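Long-range contact in glycerol uptake operon antiterminator-related protein (Thermotoga maritima, PDB 1VKF), which is of unknown function but probably acts as a glycerol-3-phosphate responsive antiterminator in the control of glycerol uptake genes: residues F14-I27 / L168-W182. Residues are numbered along the deposited sequence; the frame is centred on the assembly and turned at random.
With CIT (citric acid), chain E.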
# COMPACT_ATOMS: atom_id res chain seq x y z
N PHE A 14 7.38 5.28 5.47
CA PHE A 14 6.39 5.74 4.52
C PHE A 14 6.47 7.26 4.55
O PHE A 14 5.96 7.91 5.47
CB PHE A 14 4.99 5.24 4.88
CG PHE A 14 4.86 3.74 4.94
CD1 PHE A 14 5.05 2.97 3.82
CD2 PHE A 14 4.55 3.11 6.14
CE1 PHE A 14 4.91 1.58 3.88
CE2 PHE A 14 4.41 1.74 6.20
CZ PHE A 14 4.60 0.97 5.07
N LYS A 15 7.17 7.84 3.60
CA LYS A 15 7.32 9.29 3.50
C LYS A 15 7.58 9.64 2.04
O LYS A 15 8.39 8.98 1.39
CB LYS A 15 8.49 9.77 4.37
CG LYS A 15 8.56 11.31 4.51
CD LYS A 15 7.32 11.90 5.21
CE LYS A 15 7.36 13.44 5.30
NZ LYS A 15 6.12 14.02 5.89
N GLY A 16 6.90 10.65 1.52
CA GLY A 16 7.05 11.04 0.12
C GLY A 16 6.40 10.11 -0.86
O GLY A 16 5.31 9.60 -0.63
N ILE A 17 7.05 9.91 -2.00
CA ILE A 17 6.48 9.11 -3.04
C ILE A 17 6.91 7.64 -2.87
O ILE A 17 8.08 7.35 -2.64
CB ILE A 17 6.94 9.67 -4.38
CG1 ILE A 17 6.46 11.12 -4.53
CG2 ILE A 17 6.45 8.81 -5.51
CD1 ILE A 17 4.99 11.29 -4.50
N ILE A 18 5.93 6.77 -2.93
CA ILE A 18 6.06 5.30 -2.96
C ILE A 18 5.81 4.83 -4.39
O ILE A 18 4.87 5.29 -5.07
CB ILE A 18 5.03 4.65 -1.99
CG1 ILE A 18 5.42 4.97 -0.60
CG2 ILE A 18 4.92 3.14 -2.23
CD1 ILE A 18 4.35 4.67 0.46
N ALA A 19 6.65 3.93 -4.88
CA ALA A 19 6.53 3.46 -6.25
C ALA A 19 5.55 2.31 -6.31
O ALA A 19 5.83 1.24 -5.79
CB ALA A 19 7.89 3.01 -6.80
N ALA A 20 4.47 2.52 -7.05
CA ALA A 20 3.48 1.48 -7.36
C ALA A 20 3.87 0.82 -8.70
O ALA A 20 4.07 1.51 -9.73
CB ALA A 20 2.09 2.08 -7.43
N LEU A 21 3.89 -0.51 -8.68
CA LEU A 21 4.21 -1.28 -9.85
C LEU A 21 3.04 -2.16 -10.24
O LEU A 21 2.53 -2.93 -9.43
CB LEU A 21 5.43 -2.16 -9.60
CG LEU A 21 6.77 -1.41 -9.54
CD1 LEU A 21 7.86 -2.44 -9.49
CD2 LEU A 21 6.96 -0.44 -10.69
N TRP A 22 2.64 -2.06 -11.51
CA TRP A 22 1.54 -2.91 -12.03
C TRP A 22 2.06 -4.05 -12.90
O TRP A 22 1.37 -5.03 -13.15
CB TRP A 22 0.58 -2.06 -12.86
CG TRP A 22 -0.36 -1.35 -12.01
CD1 TRP A 22 -0.36 0.01 -11.72
CD2 TRP A 22 -1.45 -1.91 -11.27
NE1 TRP A 22 -1.40 0.30 -10.86
CE2 TRP A 22 -2.09 -0.85 -10.58
CE3 TRP A 22 -1.96 -3.22 -11.12
CZ2 TRP A 22 -3.19 -1.05 -9.76
CZ3 TRP A 22 -3.07 -3.40 -10.35
CH2 TRP A 22 -3.68 -2.33 -9.66
N ASP A 23 3.25 -3.89 -13.43
CA ASP A 23 3.84 -5.03 -14.09
C ASP A 23 5.34 -4.96 -14.03
O ASP A 23 5.94 -3.93 -13.68
CB ASP A 23 3.31 -5.19 -15.53
CG ASP A 23 4.09 -4.40 -16.52
OD1 ASP A 23 4.24 -3.22 -16.22
OD2 ASP A 23 4.61 -4.88 -17.57
N MSE A 24 5.93 -6.10 -14.32
CA MSE A 24 7.33 -6.38 -14.03
C MSE A 24 8.14 -6.65 -15.29
O MSE A 24 9.29 -7.06 -15.23
CB MSE A 24 7.39 -7.61 -13.12
CG MSE A 24 6.86 -7.31 -11.75
SE MSE A 24 7.97 -6.03 -10.75
CE MSE A 24 9.75 -6.99 -10.81
N ASP A 25 7.53 -6.44 -16.45
CA ASP A 25 8.25 -6.72 -17.71
C ASP A 25 9.11 -5.51 -18.02
O ASP A 25 10.33 -5.64 -18.15
CB ASP A 25 7.28 -7.05 -18.85
CG ASP A 25 8.00 -7.63 -20.10
OD1 ASP A 25 9.12 -7.19 -20.43
OD2 ASP A 25 7.50 -8.53 -20.82
N SER A 26 8.50 -4.33 -18.11
CA SER A 26 9.24 -3.11 -18.41
C SER A 26 9.19 -2.29 -17.14
O SER A 26 8.11 -1.86 -16.74
CB SER A 26 8.61 -2.34 -19.58
OG SER A 26 8.51 -3.14 -20.74
N ILE A 27 10.35 -2.11 -16.50
CA ILE A 27 10.41 -1.48 -15.20
C ILE A 27 11.18 -0.18 -15.23
O ILE A 27 10.67 0.82 -14.75
CB ILE A 27 11.02 -2.43 -14.17
CG1 ILE A 27 10.24 -3.75 -14.12
CG2 ILE A 27 11.02 -1.80 -12.81
CD1 ILE A 27 10.85 -4.79 -13.18
N LEU A 168 0.70 15.86 0.10
CA LEU A 168 1.84 15.57 0.98
C LEU A 168 2.03 16.55 2.16
O LEU A 168 2.79 16.25 3.09
CB LEU A 168 3.12 15.45 0.17
CG LEU A 168 3.21 14.16 -0.61
CD1 LEU A 168 4.35 14.20 -1.68
CD2 LEU A 168 3.35 12.92 0.30
N LYS A 169 1.28 17.65 2.17
CA LYS A 169 1.26 18.55 3.34
C LYS A 169 0.48 17.95 4.46
O LYS A 169 0.67 18.35 5.58
CB LYS A 169 0.69 19.90 2.96
CG LYS A 169 1.61 20.63 2.01
CD LYS A 169 1.08 22.00 1.69
CE LYS A 169 2.11 22.81 0.95
NZ LYS A 169 1.76 24.25 1.03
N HIS A 170 -0.40 16.97 4.16
CA HIS A 170 -1.37 16.44 5.14
C HIS A 170 -1.27 14.96 5.45
O HIS A 170 -1.87 14.51 6.44
CB HIS A 170 -2.79 16.70 4.64
CG HIS A 170 -3.01 18.09 4.17
ND1 HIS A 170 -2.98 19.18 5.03
CD2 HIS A 170 -3.22 18.59 2.93
CE1 HIS A 170 -3.17 20.29 4.33
NE2 HIS A 170 -3.31 19.96 3.06
N VAL A 171 -0.60 14.21 4.57
CA VAL A 171 -0.48 12.76 4.72
C VAL A 171 1.01 12.41 4.56
O VAL A 171 1.78 13.21 4.04
CB VAL A 171 -1.37 11.98 3.71
CG1 VAL A 171 -2.83 12.47 3.74
CG2 VAL A 171 -0.84 12.07 2.30
N SER A 172 1.40 11.22 4.98
CA SER A 172 2.81 10.86 5.01
C SER A 172 3.37 10.61 3.64
O SER A 172 4.49 11.02 3.35
CB SER A 172 3.03 9.62 5.85
OG SER A 172 2.76 9.93 7.19
N ALA A 173 2.59 9.93 2.81
CA ALA A 173 3.10 9.45 1.52
C ALA A 173 2.02 9.30 0.48
O ALA A 173 0.85 9.30 0.78
CB ALA A 173 3.77 8.11 1.76
N ILE A 174 2.43 9.16 -0.77
CA ILE A 174 1.55 8.82 -1.88
C ILE A 174 2.12 7.65 -2.67
O ILE A 174 3.28 7.68 -3.04
CB ILE A 174 1.47 10.01 -2.88
CG1 ILE A 174 0.85 11.25 -2.24
CG2 ILE A 174 0.72 9.59 -4.12
CD1 ILE A 174 1.00 12.52 -3.08
N SER A 175 1.30 6.65 -2.92
CA SER A 175 1.63 5.54 -3.76
C SER A 175 1.17 5.86 -5.17
O SER A 175 0.01 6.15 -5.41
CB SER A 175 0.98 4.24 -3.28
OG SER A 175 1.18 3.22 -4.29
N THR A 176 2.09 5.78 -6.13
CA THR A 176 1.77 6.08 -7.55
C THR A 176 2.70 5.36 -8.49
O THR A 176 3.87 5.09 -8.14
CB THR A 176 1.91 7.62 -7.80
OG1 THR A 176 1.72 7.94 -9.19
CG2 THR A 176 3.30 8.12 -7.42
N SER A 177 2.20 5.04 -9.68
CA SER A 177 3.04 4.41 -10.75
C SER A 177 3.63 5.47 -11.71
O SER A 177 4.33 5.12 -12.69
CB SER A 177 2.27 3.34 -11.54
OG SER A 177 1.25 3.92 -12.35
N SER A 178 3.39 6.74 -11.43
CA SER A 178 3.89 7.82 -12.30
C SER A 178 5.39 8.10 -12.12
O SER A 178 5.85 8.54 -11.08
CB SER A 178 3.08 9.11 -12.06
OG SER A 178 3.75 10.23 -12.63
N ARG A 179 6.14 7.81 -13.18
CA ARG A 179 7.56 7.99 -13.17
C ARG A 179 7.91 9.46 -12.98
O ARG A 179 8.94 9.78 -12.41
CB ARG A 179 8.14 7.48 -14.50
CG ARG A 179 8.55 6.01 -14.43
CD ARG A 179 7.48 5.05 -14.01
NE ARG A 179 7.95 3.66 -14.18
CZ ARG A 179 7.19 2.58 -13.97
NH1 ARG A 179 5.93 2.71 -13.55
NH2 ARG A 179 7.70 1.36 -14.15
N ILE A 180 7.05 10.36 -13.45
CA ILE A 180 7.29 11.78 -13.25
C ILE A 180 7.22 12.11 -11.76
O ILE A 180 8.09 12.79 -11.24
CB ILE A 180 6.23 12.60 -14.01
CG1 ILE A 180 6.52 12.51 -15.51
CG2 ILE A 180 6.22 14.04 -13.53
CD1 ILE A 180 5.27 12.77 -16.40
N LEU A 181 6.20 11.60 -11.07
CA LEU A 181 6.10 11.85 -9.64
C LEU A 181 7.23 11.21 -8.85
O LEU A 181 7.69 11.76 -7.82
CB LEU A 181 4.74 11.40 -9.06
CG LEU A 181 3.52 12.13 -9.63
CD1 LEU A 181 2.24 11.62 -8.99
CD2 LEU A 181 3.68 13.65 -9.46
N TRP A 182 7.75 10.10 -9.33
CA TRP A 182 8.89 9.44 -8.66
C TRP A 182 10.12 10.36 -8.55
O TRP A 182 10.93 10.22 -7.63
CB TRP A 182 9.30 8.17 -9.36
CG TRP A 182 8.29 7.05 -9.35
CD1 TRP A 182 7.05 7.04 -8.79
CD2 TRP A 182 8.46 5.77 -9.97
NE1 TRP A 182 6.43 5.84 -9.02
CE2 TRP A 182 7.26 5.04 -9.75
CE3 TRP A 182 9.50 5.16 -10.70
CZ2 TRP A 182 7.10 3.73 -10.20
CZ3 TRP A 182 9.32 3.87 -11.16
CH2 TRP A 182 8.13 3.18 -10.92
C1 CIT E . -2.16 2.69 -6.53
O1 CIT E . -1.62 2.68 -5.40
O2 CIT E . -3.26 2.15 -6.67
C2 CIT E . -1.41 3.33 -7.67
C3 CIT E . -2.16 3.63 -8.97
O7 CIT E . -2.89 2.51 -9.51
C4 CIT E . -3.09 4.83 -8.78
C5 CIT E . -3.83 5.25 -10.01
O3 CIT E . -3.47 4.85 -11.14
O4 CIT E . -4.85 5.99 -9.96
C6 CIT E . -1.10 3.97 -10.01
O5 CIT E . -0.80 3.11 -10.93
O6 CIT E . -0.60 5.13 -9.94
O HOH W 1 4.48 14.18 3.51
O HOH W 2 3.76 -0.03 -13.46
O HOH W 3 6.26 -1.33 -14.51
O HOH W 4 10.76 3.37 -14.52
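The seam that closes a TIM-barrel is made here: the first strand, 16-21, pairs in parallel with the last, 173-176, bringing the two ends of the chain together. G16, whose positive phi suits a residue without a side chain, starts the pairing, and five backbone hydrogen bonds alternate along it, from G16 N to S172 O through to A20 N to T176 O. I18 and S175 point into the barrel, while I17, A19 and T176 face outward. On that outer side the CB of A19, small enough to let an indole lie close, sits 3.9 Å from the centroid of the W182 six-membered ring, a CH-pi contact over its face. I17 has CG2 anti to its backbone N, which puts that methyl 3.8 Å from W182 CD1. W182 NE1 donates in its ring plane to T176 O at 2.8 Å, and A20 N reaches that oxygen from the opposite face of the carbonyl plane. A phenylalanine in place of W182 would probably leave T176 O with one donor fewer and cover A19 less fully. At the C-terminal mouth of the barrel a citrate, probably from the crystallisation liquor, accepts hydrogen bonds from W22 NE1, S175 OG, and both N and OG of S177. Across the other face of the W182 indole lies R179, its NH2 donating to a lone pair of I27 O at 3.1 Å, nearly straight at 170°.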